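Local coordinates for coiled-coil and C2 domain-containing protein 1-like (Drosophila melanogaster, PDB 6EI6) that binds monophosphorylated phosphatidylinositols and regulates the endosomal ESCRT sorting pathway, supporting full activity of the ESCRT-III component Shrub, probably by preventing its inappropriate polymerisation, at residues Leu120-Val125 with Val142-Pro147; Tyr130-Pro135 with Asp163-Asp168; Val193-Tyr198 with Val213-Gln218; His227-Leu232 with Lys242-Ile247. All blocks are in the same frame, centred on the assembly; numbering follows the deposited sequence.

Contact 1 (Leu120-Val125 with Val142-Pro147); sequences LEIVVV and VRVEFP. With SO4 (sulfate ion), chain D.
The two sheets of the C2 beta-sandwich meet face to face where Leu120, Ile122 and Val124 of strand 119-128 pack against Val142 and Val144 of strand 140-145 and Phe146 just beyond it. The strands run nearly antiparallel (160°), with their axes 9.6 Å apart, about the spacing of layered sheets and too wide for backbone pairing. Leu120 and Phe146 point at one another from the two sides. With Leu120 CG anti to the backbone N (chi1 -178°), the forked end of this leucine reaches the CE2 corner of the ring, with CD2 3.4 Å and CD1 3.7 Å from Phe146 CE2. Ile122 CD1 lies between two partners, 3.8 Å from Val144 CG1 and 3.8 Å from Phe146 CD2. Val124 uses both branches: CG1 meets Val142 CG2 tip to tip at 4.0 Å, whereas CG2 passes alongside Val144 CG2. Glu121, Arg143 and Glu145 take no part in this packing. Arg143 leaves the sandwich and makes a weak hydrogen bond from NH1 to O1 of a sulfate ion, probably from the crystallisation liquor, 3.5 Å away, which Lys157 also holds; Glu121 forms salt bridges with Arg172 and Arg248. With no hydrogen bond crossing between the two segments, the sheets cohere here through buried aliphatic and aromatic surface, while charged groups are kept to the outer faces.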
loop_
_atom_site.group_PDB
_atom_site.type_symbol
_atom_site.label_atom_id
_atom_site.label_comp_id
_atom_site.label_asym_id
_atom_site.label_seq_id
_atom_site.Cartn_x
_atom_site.Cartn_y
_atom_site.Cartn_z
ATOM N N LEU A 120 -12.308 -4.905 2.534
ATOM C CA LEU A 120 -10.902 -5.142 2.260
ATOM C C LEU A 120 -10.777 -6.485 1.563
ATOM O O LEU A 120 -11.366 -7.473 2.011
ATOM C CB LEU A 120 -10.086 -5.120 3.548
ATOM C CG LEU A 120 -8.596 -5.325 3.324
ATOM C CD1 LEU A 120 -7.762 -4.382 4.178
ATOM C CD2 LEU A 120 -8.255 -6.766 3.627
ATOM N N GLU A 121 -10.016 -6.520 0.476
ATOM C CA GLU A 121 -9.775 -7.738 -0.278
ATOM C C GLU A 121 -8.321 -8.178 -0.124
ATOM O O GLU A 121 -7.405 -7.353 -0.194
ATOM C CB GLU A 121 -10.101 -7.536 -1.757
ATOM C CG GLU A 121 -9.954 -8.799 -2.580
ATOM C CD GLU A 121 -10.327 -8.593 -4.021
ATOM O OE1 GLU A 121 -11.487 -8.913 -4.382
ATOM O OE2 GLU A 121 -9.460 -8.100 -4.789
ATOM N N ILE A 122 -8.111 -9.485 0.074
ATOM C CA ILE A 122 -6.779 -10.089 0.125
ATOM C C ILE A 122 -6.652 -11.068 -1.035
ATOM O O ILE A 122 -7.553 -11.884 -1.264
ATOM C CB ILE A 122 -6.520 -10.797 1.463
ATOM C CG1 ILE A 122 -6.527 -9.775 2.587
ATOM C CG2 ILE A 122 -5.191 -11.531 1.431
ATOM C CD1 ILE A 122 -6.735 -10.382 3.942
ATOM N N VAL A 123 -5.548 -10.978 -1.773
ATOM C CA VAL A 123 -5.290 -11.843 -2.915
ATOM C C VAL A 123 -3.996 -12.591 -2.649
ATOM O O VAL A 123 -2.934 -11.969 -2.506
ATOM C CB VAL A 123 -5.183 -11.051 -4.223
ATOM C CG1 VAL A 123 -5.002 -11.999 -5.384
ATOM C CG2 VAL A 123 -6.419 -10.163 -4.424
ATOM N N VAL A 124 -4.082 -13.917 -2.567
ATOM C CA VAL A 124 -2.901 -14.768 -2.516
ATOM C C VAL A 124 -2.597 -15.148 -3.961
ATOM O O VAL A 124 -3.366 -15.871 -4.596
ATOM C CB VAL A 124 -3.118 -16.000 -1.626
ATOM C CG1 VAL A 124 -1.815 -16.758 -1.412
ATOM C CG2 VAL A 124 -3.700 -15.597 -0.276
ATOM N N VAL A 125 -1.485 -14.651 -4.489
ATOM C CA VAL A 125 -1.233 -14.688 -5.923
ATOM C C VAL A 125 -0.392 -15.892 -6.335
ATOM O O VAL A 125 -0.661 -16.520 -7.354
ATOM C CB VAL A 125 -0.586 -13.364 -6.391
ATOM C CG1 VAL A 125 -0.339 -13.400 -7.875
ATOM C CG2 VAL A 125 -1.468 -12.184 -6.027
ATOM N N VAL A 142 -2.148 -21.901 1.736
ATOM C CA VAL A 142 -1.786 -20.716 2.508
ATOM C C VAL A 142 -2.951 -20.349 3.417
ATOM O O VAL A 142 -4.090 -20.250 2.955
ATOM C CB VAL A 142 -1.411 -19.534 1.587
ATOM C CG1 VAL A 142 -0.863 -18.371 2.393
ATOM C CG2 VAL A 142 -0.424 -19.968 0.517
ATOM N N ARG A 143 -2.668 -20.170 4.704
ATOM C CA ARG A 143 -3.630 -19.641 5.657
ATOM C C ARG A 143 -3.475 -18.133 5.777
ATOM O O ARG A 143 -2.354 -17.615 5.814
ATOM C CB ARG A 143 -3.430 -20.253 7.037
ATOM C CG ARG A 143 -3.571 -21.747 7.100
ATOM C CD ARG A 143 -3.681 -22.208 8.560
ATOM N NE ARG A 143 -3.928 -23.642 8.654
ATOM C CZ ARG A 143 -5.085 -24.231 8.349
ATOM N NH1 ARG A 143 -6.126 -23.515 7.916
ATOM N NH2 ARG A 143 -5.199 -25.550 8.471
ATOM N N VAL A 144 -4.604 -17.434 5.872
ATOM C CA VAL A 144 -4.640 -15.980 5.956
ATOM C C VAL A 144 -5.318 -15.603 7.258
ATOM O O VAL A 144 -6.396 -16.116 7.572
ATOM C CB VAL A 144 -5.388 -15.358 4.766
ATOM C CG1 VAL A 144 -5.452 -13.829 4.932
ATOM C CG2 VAL A 144 -4.730 -15.767 3.435
ATOM N N GLU A 145 -4.693 -14.712 8.010
ATOM C CA GLU A 145 -5.209 -14.263 9.292
ATOM C C GLU A 145 -5.243 -12.740 9.287
ATOM O O GLU A 145 -4.194 -12.094 9.206
ATOM C CB GLU A 145 -4.343 -14.796 10.429
ATOM C CG GLU A 145 -4.781 -14.347 11.806
ATOM C CD GLU A 145 -4.130 -15.155 12.888
ATOM O OE1 GLU A 145 -3.235 -15.962 12.564
ATOM O OE2 GLU A 145 -4.505 -14.982 14.063
ATOM N N PHE A 146 -6.445 -12.170 9.350
ATOM C CA PHE A 146 -6.654 -10.725 9.291
ATOM C C PHE A 146 -7.235 -10.246 10.617
ATOM O O PHE A 146 -8.319 -10.709 11.007
ATOM C CB PHE A 146 -7.596 -10.365 8.129
ATOM C CG PHE A 146 -7.827 -8.892 7.988
ATOM C CD1 PHE A 146 -8.675 -8.216 8.857
ATOM C CD2 PHE A 146 -7.160 -8.172 7.015
ATOM C CE1 PHE A 146 -8.852 -6.853 8.756
ATOM C CE2 PHE A 146 -7.335 -6.803 6.907
ATOM C CZ PHE A 146 -8.183 -6.144 7.776
ATOM N N PRO A 147 -6.607 -9.306 11.322
ATOM C CA PRO A 147 -7.114 -8.931 12.652
ATOM C C PRO A 147 -8.454 -8.207 12.570
ATOM O O PRO A 147 -8.668 -7.363 11.698
ATOM C CB PRO A 147 -6.011 -8.019 13.212
ATOM C CG PRO A 147 -5.338 -7.456 12.023
ATOM C CD PRO A 147 -5.465 -8.474 10.902
HETATM S S SO4 D . -9.171 -26.145 9.319
HETATM O O1 SO4 D . -8.779 -25.752 7.960
HETATM O O2 SO4 D . -9.602 -24.957 10.069
HETATM O O3 SO4 D . -10.272 -27.118 9.258
HETATM O O4 SO4 D . -8.023 -26.761 9.991
#

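Contact 2 (Tyr130-Pro135 with Asp163-Asp168); sequences YNVANP and DTSSPD
Turned so that CG stands beside its own backbone N (chi1 -62°), the Tyr130 ring swings over the Ser165 carbonyl, while Ser165 carries OG anti to its N (chi1 -172°), toward the tyrosine backbone. Ser165 O is used twice: it accepts the hydrogen bond from Tyr130 N at 2.9 Å (N-H...O 157°) and lies over one face of the ring, 3.6 Å from Tyr130 CG. Ser165 OG comes within 2.9 Å of Tyr130 O. Farther along the ring, Pro167 CG packs obliquely, 3.5 Å from Tyr130 CE2, and Tyr130 OH is hydrogen-bonded to Tyr169 OH. An ST turn shapes the second loop, Thr164 OG1 accepting from Ser166 N at 2.9 Å, and an inverse gamma turn centred on Asn131 bends the first. Both loops belong to the C2 domain and cluster at one end of the sandwich. The backbone N-H of Tyr130 thus ties the two loops, while its buried ring is held by the CG and CD carbons of Pro167 and, at the hydroxyl, by Tyr169.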
loop_
_atom_site.group_PDB
_atom_site.type_symbol
_atom_site.label_atom_id
_atom_site.label_comp_id
_atom_site.label_asym_id
_atom_site.label_seq_id
_atom_site.Cartn_x
_atom_site.Cartn_y
_atom_site.Cartn_z
ATOM N N TYR A 130 9.685 -22.163 -3.386
ATOM C CA TYR A 130 9.842 -22.568 -1.993
ATOM C C TYR A 130 11.093 -23.426 -1.832
ATOM O O TYR A 130 11.430 -24.232 -2.706
ATOM C CB TYR A 130 8.616 -23.358 -1.516
ATOM C CG TYR A 130 7.288 -22.621 -1.529
ATOM C CD1 TYR A 130 7.218 -21.234 -1.439
ATOM C CD2 TYR A 130 6.091 -23.326 -1.614
ATOM C CE1 TYR A 130 5.978 -20.569 -1.449
ATOM C CE2 TYR A 130 4.853 -22.673 -1.625
ATOM C CZ TYR A 130 4.798 -21.299 -1.545
ATOM O OH TYR A 130 3.562 -20.675 -1.557
ATOM N N ASN A 131 11.789 -23.249 -0.707
ATOM C CA ASN A 131 13.001 -24.023 -0.430
ATOM C C ASN A 131 12.623 -25.277 0.349
ATOM O O ASN A 131 12.842 -25.392 1.561
ATOM C CB ASN A 131 14.018 -23.184 0.327
ATOM C CG ASN A 131 15.314 -23.933 0.573
ATOM O OD1 ASN A 131 15.958 -24.384 -0.376
ATOM N ND2 ASN A 131 15.707 -24.067 1.840
ATOM N N VAL A 132 12.047 -26.232 -0.377
ATOM C CA VAL A 132 11.592 -27.489 0.192
ATOM C C VAL A 132 12.537 -28.612 -0.230
ATOM O O VAL A 132 13.459 -28.417 -1.022
ATOM C CB VAL A 132 10.145 -27.816 -0.225
ATOM C CG1 VAL A 132 9.179 -26.827 0.388
ATOM C CG2 VAL A 132 10.015 -27.832 -1.748
ATOM N N ALA A 133 12.278 -29.815 0.296
ATOM C CA ALA A 133 13.007 -31.000 -0.140
ATOM C C ALA A 133 12.390 -31.624 -1.382
ATOM O O ALA A 133 13.047 -32.420 -2.059
ATOM C CB ALA A 133 13.071 -32.023 0.995
ATOM N N ASN A 134 11.232 -31.279 -1.696
ATOM C CA ASN A 134 10.731 -31.958 -2.869
ATOM C C ASN A 134 10.805 -31.054 -4.088
ATOM O O ASN A 134 10.843 -29.825 -3.969
ATOM C CB ASN A 134 9.283 -32.391 -2.654
ATOM C CG ASN A 134 9.017 -32.788 -1.225
ATOM O OD1 ASN A 134 8.895 -31.926 -0.341
ATOM N ND2 ASN A 134 8.953 -34.100 -0.974
ATOM N N PRO A 135 10.846 -31.643 -5.264
ATOM C CA PRO A 135 10.634 -30.848 -6.481
ATOM C C PRO A 135 9.149 -30.608 -6.673
ATOM O O PRO A 135 8.547 -29.724 -6.047
ATOM C CB PRO A 135 11.228 -31.730 -7.593
ATOM C CG PRO A 135 11.140 -33.149 -7.057
ATOM C CD PRO A 135 11.199 -33.051 -5.546
ATOM N N ASP A 163 1.761 -30.353 -6.504
ATOM C CA ASP A 163 2.908 -30.734 -7.320
ATOM C C ASP A 163 3.619 -29.548 -7.962
ATOM O O ASP A 163 3.745 -29.492 -9.191
ATOM C CB ASP A 163 2.473 -31.729 -8.409
ATOM C CG ASP A 163 1.808 -32.995 -7.844
ATOM O OD1 ASP A 163 1.659 -33.125 -6.614
ATOM O OD2 ASP A 163 1.400 -33.855 -8.654
ATOM N N THR A 164 4.111 -28.615 -7.141
ATOM C CA THR A 164 4.949 -27.525 -7.638
ATOM C C THR A 164 5.565 -26.707 -6.511
ATOM O O THR A 164 4.889 -26.367 -5.531
ATOM C CB THR A 164 4.162 -26.588 -8.567
ATOM O OG1 THR A 164 4.919 -25.395 -8.785
ATOM C CG2 THR A 164 2.804 -26.217 -7.988
ATOM N N SER A 165 6.858 -26.394 -6.659
ATOM C CA SER A 165 7.577 -25.495 -5.756
ATOM C C SER A 165 7.188 -24.028 -5.946
ATOM O O SER A 165 7.522 -23.194 -5.097
ATOM C CB SER A 165 9.084 -25.655 -5.980
ATOM O OG SER A 165 9.866 -24.949 -5.027
ATOM N N SER A 166 6.517 -23.693 -7.044
ATOM C CA SER A 166 6.129 -22.320 -7.373
ATOM C C SER A 166 4.633 -22.308 -7.661
ATOM O O SER A 166 4.204 -22.143 -8.810
ATOM C CB SER A 166 6.932 -21.786 -8.562
ATOM O OG SER A 166 8.303 -21.593 -8.217
ATOM N N PRO A 167 3.812 -22.506 -6.627
ATOM C CA PRO A 167 2.361 -22.590 -6.824
ATOM C C PRO A 167 1.764 -21.306 -7.378
ATOM O O PRO A 167 2.237 -20.198 -7.101
ATOM C CB PRO A 167 1.830 -22.845 -5.410
ATOM C CG PRO A 167 2.908 -22.455 -4.487
ATOM C CD PRO A 167 4.189 -22.711 -5.218
ATOM N N ASP A 168 0.662 -21.467 -8.098
ATOM C CA ASP A 168 -0.116 -20.353 -8.614
ATOM C C ASP A 168 -1.522 -20.414 -8.023
ATOM O O ASP A 168 -2.479 -20.679 -8.749
ATOM C CB ASP A 168 -0.145 -20.371 -10.158
ATOM C CG ASP A 168 1.063 -19.669 -10.782
ATOM O OD1 ASP A 168 1.684 -20.236 -11.708
ATOM O OD2 ASP A 168 1.390 -18.535 -10.362
#

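Contact 3 (Val193-Tyr198 with Val213-Gln218); sequences VKFEIY and VNVKLQ. With SO4 (sulfate ion), chain C.
Phe195 and Val213, and next to them Val193 and Val215, form the tight part of this contact as hydrogen-bonded antiparallel pairs. Phe195 N donates to Val213 O at 2.7 Å, and Val215 N to Val193 O at 3.0 Å (174°); each pair also has its return bond. Because Phe195 CG sits beside the backbone N (chi1 -62°), its ring presents an edge in plane to Val213 O, 3.7 Å from Phe195 CD1. Beyond the pairing, Val193 CG2 packs on Leu217 CD2 at 3.7 Å. This valine and phenylalanine face looks into the sandwich, toward Leu243, Val245 and Tyr230. The other face is looser. Lys194 and Asn214 lie side by side, joined by little more than Asn214 OD1 at 3.4 Å from Lys194 CB. Lys216 NZ, which also bonds Arg190 O, reaches O3 of a sulfate ion, again probably from the crystallisation liquor, at 3.2 Å. A strand pair with one apolar and one polar face suits the antiparallel beta hairpin 192-199/208-216 along one border of the C2 sandwich.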
loop_
_atom_site.group_PDB
_atom_site.type_symbol
_atom_site.label_atom_id
_atom_site.label_comp_id
_atom_site.label_asym_id
_atom_site.label_seq_id
_atom_site.Cartn_x
_atom_site.Cartn_y
_atom_site.Cartn_z
ATOM N N VAL A 193 -1.464 -8.373 8.169
ATOM C CA VAL A 193 -2.088 -9.623 7.751
ATOM C C VAL A 193 -1.018 -10.710 7.734
ATOM O O VAL A 193 0.068 -10.499 7.184
ATOM C CB VAL A 193 -2.706 -9.467 6.353
ATOM C CG1 VAL A 193 -3.449 -10.714 5.956
ATOM C CG2 VAL A 193 -3.598 -8.243 6.317
ATOM N N LYS A 194 -1.332 -11.877 8.304
ATOM C CA LYS A 194 -0.389 -12.985 8.429
ATOM C C LYS A 194 -0.696 -14.055 7.384
ATOM O O LYS A 194 -1.842 -14.490 7.259
ATOM C CB LYS A 194 -0.450 -13.575 9.844
ATOM C CG LYS A 194 0.575 -14.708 10.146
ATOM C CD LYS A 194 0.242 -15.486 11.459
ATOM C CE LYS A 194 0.902 -14.870 12.692
ATOM N NZ LYS A 194 0.343 -15.413 13.966
ATOM N N PHE A 195 0.324 -14.473 6.632
ATOM C CA PHE A 195 0.202 -15.545 5.645
ATOM C C PHE A 195 1.077 -16.713 6.078
ATOM O O PHE A 195 2.297 -16.566 6.174
ATOM C CB PHE A 195 0.631 -15.083 4.253
ATOM C CG PHE A 195 -0.202 -13.984 3.703
ATOM C CD1 PHE A 195 0.059 -12.658 4.038
ATOM C CD2 PHE A 195 -1.262 -14.267 2.857
ATOM C CE1 PHE A 195 -0.725 -11.646 3.556
ATOM C CE2 PHE A 195 -2.044 -13.253 2.354
ATOM C CZ PHE A 195 -1.774 -11.933 2.707
ATOM N N GLU A 196 0.477 -17.878 6.295
ATOM C CA GLU A 196 1.228 -19.074 6.676
ATOM C C GLU A 196 1.206 -20.075 5.530
ATOM O O GLU A 196 0.133 -20.464 5.069
ATOM C CB GLU A 196 0.671 -19.677 7.959
ATOM C CG GLU A 196 0.955 -18.791 9.139
ATOM C CD GLU A 196 0.266 -19.251 10.399
ATOM O OE1 GLU A 196 -0.482 -20.241 10.324
ATOM O OE2 GLU A 196 0.469 -18.623 11.465
ATOM N N ILE A 197 2.384 -20.461 5.051
ATOM C CA ILE A 197 2.499 -21.352 3.904
ATOM C C ILE A 197 2.743 -22.772 4.418
ATOM O O ILE A 197 3.700 -23.024 5.160
ATOM C CB ILE A 197 3.610 -20.897 2.950
ATOM C CG1 ILE A 197 3.279 -19.522 2.369
ATOM C CG2 ILE A 197 3.748 -21.885 1.814
ATOM C CD1 ILE A 197 3.834 -18.340 3.172
ATOM N N TYR A 198 1.865 -23.700 4.054
ATOM C CA TYR A 198 1.913 -25.049 4.601
ATOM C C TYR A 198 2.075 -26.071 3.488
ATOM O O TYR A 198 1.455 -25.943 2.422
ATOM C CB TYR A 198 0.655 -25.379 5.386
ATOM C CG TYR A 198 0.607 -24.839 6.794
ATOM C CD1 TYR A 198 1.132 -25.557 7.856
ATOM C CD2 TYR A 198 -0.003 -23.631 7.072
ATOM C CE1 TYR A 198 1.068 -25.069 9.150
ATOM C CE2 TYR A 198 -0.075 -23.151 8.365
ATOM C CZ TYR A 198 0.464 -23.870 9.391
ATOM O OH TYR A 198 0.388 -23.371 10.675
ATOM N N VAL A 213 4.746 -15.075 6.257
ATOM C CA VAL A 213 4.862 -13.741 5.677
ATOM C C VAL A 213 3.903 -12.815 6.416
ATOM O O VAL A 213 2.712 -13.126 6.539
ATOM C CB VAL A 213 4.536 -13.750 4.174
ATOM C CG1 VAL A 213 4.378 -12.341 3.680
ATOM C CG2 VAL A 213 5.601 -14.506 3.379
ATOM N N ASN A 214 4.406 -11.679 6.901
ATOM C CA ASN A 214 3.586 -10.699 7.609
ATOM C C ASN A 214 3.627 -9.369 6.872
ATOM O O ASN A 214 4.698 -8.776 6.730
ATOM C CB ASN A 214 4.065 -10.514 9.048
ATOM C CG ASN A 214 3.533 -11.589 9.965
ATOM O OD1 ASN A 214 2.324 -11.658 10.207
ATOM N ND2 ASN A 214 4.426 -12.448 10.475
ATOM N N VAL A 215 2.468 -8.888 6.425
ATOM C CA VAL A 215 2.376 -7.665 5.627
ATOM C C VAL A 215 1.640 -6.584 6.417
ATOM O O VAL A 215 0.460 -6.745 6.756
ATOM C CB VAL A 215 1.681 -7.937 4.290
ATOM C CG1 VAL A 215 1.570 -6.649 3.492
ATOM C CG2 VAL A 215 2.449 -9.017 3.536
ATOM N N LYS A 216 2.339 -5.489 6.718
ATOM C CA LYS A 216 1.739 -4.371 7.442
ATOM C C LYS A 216 0.658 -3.692 6.600
ATOM O O LYS A 216 0.816 -3.498 5.390
ATOM C CB LYS A 216 2.805 -3.340 7.819
ATOM C CG LYS A 216 3.813 -3.827 8.816
ATOM C CD LYS A 216 3.112 -4.271 10.079
ATOM C CE LYS A 216 3.870 -3.802 11.292
ATOM N NZ LYS A 216 3.115 -4.169 12.520
ATOM N N LEU A 217 -0.435 -3.304 7.249
ATOM C CA LEU A 217 -1.546 -2.695 6.532
ATOM C C LEU A 217 -1.373 -1.190 6.300
ATOM O O LEU A 217 -2.116 -0.613 5.493
ATOM C CB LEU A 217 -2.851 -2.967 7.296
ATOM C CG LEU A 217 -3.412 -4.384 7.143
ATOM C CD1 LEU A 217 -4.547 -4.641 8.115
ATOM C CD2 LEU A 217 -3.865 -4.631 5.701
ATOM N N GLN A 218 -0.401 -0.553 6.953
ATOM C CA GLN A 218 -0.399 0.904 7.013
ATOM C C GLN A 218 -0.246 1.615 5.665
ATOM O O GLN A 218 -0.781 2.729 5.553
ATOM C CB GLN A 218 0.663 1.376 8.026
ATOM C CG GLN A 218 1.998 1.742 7.434
ATOM C CD GLN A 218 2.053 3.162 6.912
ATOM O OE1 GLN A 218 1.464 4.070 7.505
ATOM N NE2 GLN A 218 2.747 3.359 5.783
HETATM S S SO4 C . 0.860 -7.462 13.815
HETATM O O1 SO4 C . -0.570 -7.648 13.511
HETATM O O2 SO4 C . 1.038 -6.524 14.936
HETATM O O3 SO4 C . 1.545 -6.944 12.616
HETATM O O4 SO4 C . 1.426 -8.758 14.212
#

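Contact 4 (His227-Leu232 with Lys242-Ile247); sequences HDTYDL and KLEVKI
The beta hairpin of strands 225-233 and 241-249 joins His227 to Glu244 and Lys246 on its outer face. With His227 CG anti to the backbone N (chi1 172°), the ring is turned toward Glu244, and NE2 donates to Glu244 OE2 at 2.8 Å in a nearly straight bond (168°) that reaches the oxygen on its anti side. The ring and carboxylate planes are only 19° apart. The other oxygen, Glu244 OE1, forms a salt bridge with Arg126. Lys246 runs extended alongside the histidine and sets CE 4.0 Å from the centroid of the His227 ring, a CH-pi contact over one face. The carboxylate could favour a protonated imidazole and the nearby lysine ammonium would oppose it, so the net charge is open. Next along the strand, Thr229 CG2 rests on Glu244 CB at 3.5 Å. In the C2 sandwich this hairpin supplies the last strands of the sheet that also holds strand 119-128. Its inner face carries Tyr230, Leu243 and Val245 toward the opposite sheet. The pair Tyr230 and Leu243 is doubly hydrogen-bonded, at 2.8 Å from Tyr230 N to Leu243 O, and the same oxygen meets the tyrosine ring in plane at its edge. At the turn end, Leu232 CD1 packs 3.9 Å from Leu243 CB.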
loop_
_atom_site.group_PDB
_atom_site.type_symbol
_atom_site.label_atom_id
_atom_site.label_comp_id
_atom_site.label_asym_id
_atom_site.label_seq_id
_atom_site.Cartn_x
_atom_site.Cartn_y
_atom_site.Cartn_z
ATOM N N HIS A 227 0.813 -4.411 -3.236
ATOM C CA HIS A 227 1.097 -5.535 -4.123
ATOM C C HIS A 227 2.606 -5.737 -4.190
ATOM O O HIS A 227 3.328 -4.930 -4.779
ATOM C CB HIS A 227 0.511 -5.313 -5.507
ATOM C CG HIS A 227 0.939 -6.338 -6.511
ATOM N ND1 HIS A 227 1.003 -6.076 -7.864
ATOM C CD2 HIS A 227 1.342 -7.624 -6.358
ATOM C CE1 HIS A 227 1.416 -7.159 -8.502
ATOM N NE2 HIS A 227 1.632 -8.111 -7.610
ATOM N N ASP A 228 3.084 -6.819 -3.599
ATOM C CA ASP A 228 4.510 -7.097 -3.578
ATOM C C ASP A 228 4.698 -8.604 -3.459
ATOM O O ASP A 228 3.734 -9.374 -3.448
ATOM C CB ASP A 228 5.184 -6.340 -2.436
ATOM C CG ASP A 228 6.504 -5.727 -2.851
ATOM O OD1 ASP A 228 7.064 -6.199 -3.856
ATOM O OD2 ASP A 228 6.974 -4.775 -2.187
ATOM N N THR A 229 5.958 -9.018 -3.391
ATOM C CA THR A 229 6.349 -10.395 -3.147
ATOM C C THR A 229 7.273 -10.396 -1.934
ATOM O O THR A 229 8.138 -9.520 -1.809
ATOM C CB THR A 229 7.053 -10.979 -4.360
ATOM O OG1 THR A 229 8.281 -10.285 -4.533
ATOM C CG2 THR A 229 6.240 -10.787 -5.604
ATOM N N TYR A 230 7.082 -11.363 -1.030
ATOM C CA TYR A 230 7.718 -11.326 0.284
ATOM C C TYR A 230 8.441 -12.635 0.583
ATOM O O TYR A 230 8.028 -13.709 0.136
ATOM C CB TYR A 230 6.685 -11.042 1.397
ATOM C CG TYR A 230 5.873 -9.784 1.180
ATOM C CD1 TYR A 230 4.795 -9.759 0.288
ATOM C CD2 TYR A 230 6.183 -8.619 1.862
ATOM C CE1 TYR A 230 4.069 -8.607 0.079
ATOM C CE2 TYR A 230 5.452 -7.464 1.670
ATOM C CZ TYR A 230 4.404 -7.465 0.778
ATOM O OH TYR A 230 3.697 -6.306 0.613
ATOM N N ASP A 231 9.515 -12.536 1.364
ATOM C CA ASP A 231 10.327 -13.695 1.720
ATOM C C ASP A 231 9.632 -14.524 2.788
ATOM O O ASP A 231 9.226 -13.990 3.827
ATOM C CB ASP A 231 11.695 -13.263 2.257
ATOM C CG ASP A 231 12.620 -12.727 1.178
ATOM O OD1 ASP A 231 12.576 -13.245 0.033
ATOM O OD2 ASP A 231 13.389 -11.777 1.486
ATOM N N LEU A 232 9.554 -15.839 2.568
ATOM C CA LEU A 232 9.076 -16.724 3.624
ATOM C C LEU A 232 10.054 -16.684 4.791
ATOM O O LEU A 232 11.271 -16.777 4.593
ATOM C CB LEU A 232 8.902 -18.144 3.091
ATOM C CG LEU A 232 7.493 -18.484 2.569
ATOM C CD1 LEU A 232 7.019 -17.560 1.451
ATOM C CD2 LEU A 232 7.439 -19.902 2.077
ATOM N N LYS A 242 9.338 -17.282 -1.846
ATOM C CA LYS A 242 8.612 -16.032 -1.684
ATOM C C LYS A 242 7.133 -16.254 -1.951
ATOM O O LYS A 242 6.739 -17.207 -2.629
ATOM C CB LYS A 242 9.124 -14.935 -2.632
ATOM C CG LYS A 242 10.501 -14.402 -2.308
ATOM C CD LYS A 242 10.822 -13.227 -3.202
ATOM C CE LYS A 242 11.356 -13.699 -4.539
ATOM N NZ LYS A 242 12.841 -13.559 -4.561
ATOM N N LEU A 243 6.321 -15.330 -1.433
ATOM C CA LEU A 243 4.883 -15.312 -1.667
ATOM C C LEU A 243 4.481 -13.946 -2.221
ATOM O O LEU A 243 4.904 -12.907 -1.701
ATOM C CB LEU A 243 4.111 -15.625 -0.375
ATOM C CG LEU A 243 2.598 -15.814 -0.502
ATOM C CD1 LEU A 243 2.259 -17.045 -1.310
ATOM C CD2 LEU A 243 1.947 -15.891 0.847
ATOM N N GLU A 244 3.672 -13.946 -3.274
ATOM C CA GLU A 244 3.191 -12.719 -3.889
ATOM C C GLU A 244 1.729 -12.502 -3.531
ATOM O O GLU A 244 0.900 -13.406 -3.692
ATOM C CB GLU A 244 3.357 -12.763 -5.402
ATOM C CG GLU A 244 2.828 -11.525 -6.064
ATOM C CD GLU A 244 2.794 -11.651 -7.558
ATOM O OE1 GLU A 244 3.391 -12.612 -8.085
ATOM O OE2 GLU A 244 2.164 -10.796 -8.212
ATOM N N VAL A 245 1.410 -11.285 -3.096
ATOM C CA VAL A 245 0.169 -11.000 -2.396
ATOM C C VAL A 245 -0.314 -9.590 -2.755
ATOM O O VAL A 245 0.485 -8.688 -3.017
ATOM C CB VAL A 245 0.426 -11.184 -0.884
ATOM C CG1 VAL A 245 -0.493 -10.325 -0.054
ATOM C CG2 VAL A 245 0.293 -12.650 -0.511
ATOM N N LYS A 246 -1.635 -9.408 -2.778
ATOM C CA LYS A 246 -2.259 -8.100 -2.924
ATOM C C LYS A 246 -3.187 -7.836 -1.744
ATOM O O LYS A 246 -3.844 -8.755 -1.247
ATOM C CB LYS A 246 -3.059 -8.004 -4.214
ATOM C CG LYS A 246 -2.272 -8.264 -5.484
ATOM C CD LYS A 246 -3.239 -8.346 -6.650
ATOM C CE LYS A 246 -2.521 -8.116 -7.960
ATOM N NZ LYS A 246 -3.487 -8.200 -9.089
ATOM N N ILE A 247 -3.238 -6.586 -1.282
ATOM C CA ILE A 247 -4.254 -6.155 -0.330
ATOM C C ILE A 247 -4.885 -4.880 -0.865
ATOM O O ILE A 247 -4.183 -3.902 -1.154
ATOM C CB ILE A 247 -3.682 -5.925 1.074
ATOM C CG1 ILE A 247 -2.763 -7.089 1.465
ATOM C CG2 ILE A 247 -4.825 -5.768 2.071
ATOM C CD1 ILE A 247 -2.175 -6.927 2.839
#

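From the N-terminal side, contact 1 spans a 16-residue connection between strands of opposite sheets. Contact 2 starts inside that connection and ends after it, so the two cross rather than nest; contact 2 ties the loop after strand 119-128 to the loop before strand 171-176. Contacts 3 and 4 follow in series, each closing a hairpin, with 14 and 9 residues between their segments. Strands 140-145 and 192-199 pair within one sheet, linking contacts 1 and 3 through a probable hydrogen bond from Glu145 N to Lys194 O; strands 119-128 and 241-249 link contacts 1 and 4 in the other. Phe195 on Val245 closes the sandwich between contacts 3 and 4, and Tyr130 reaches Ile197 and Leu243 from contact 2.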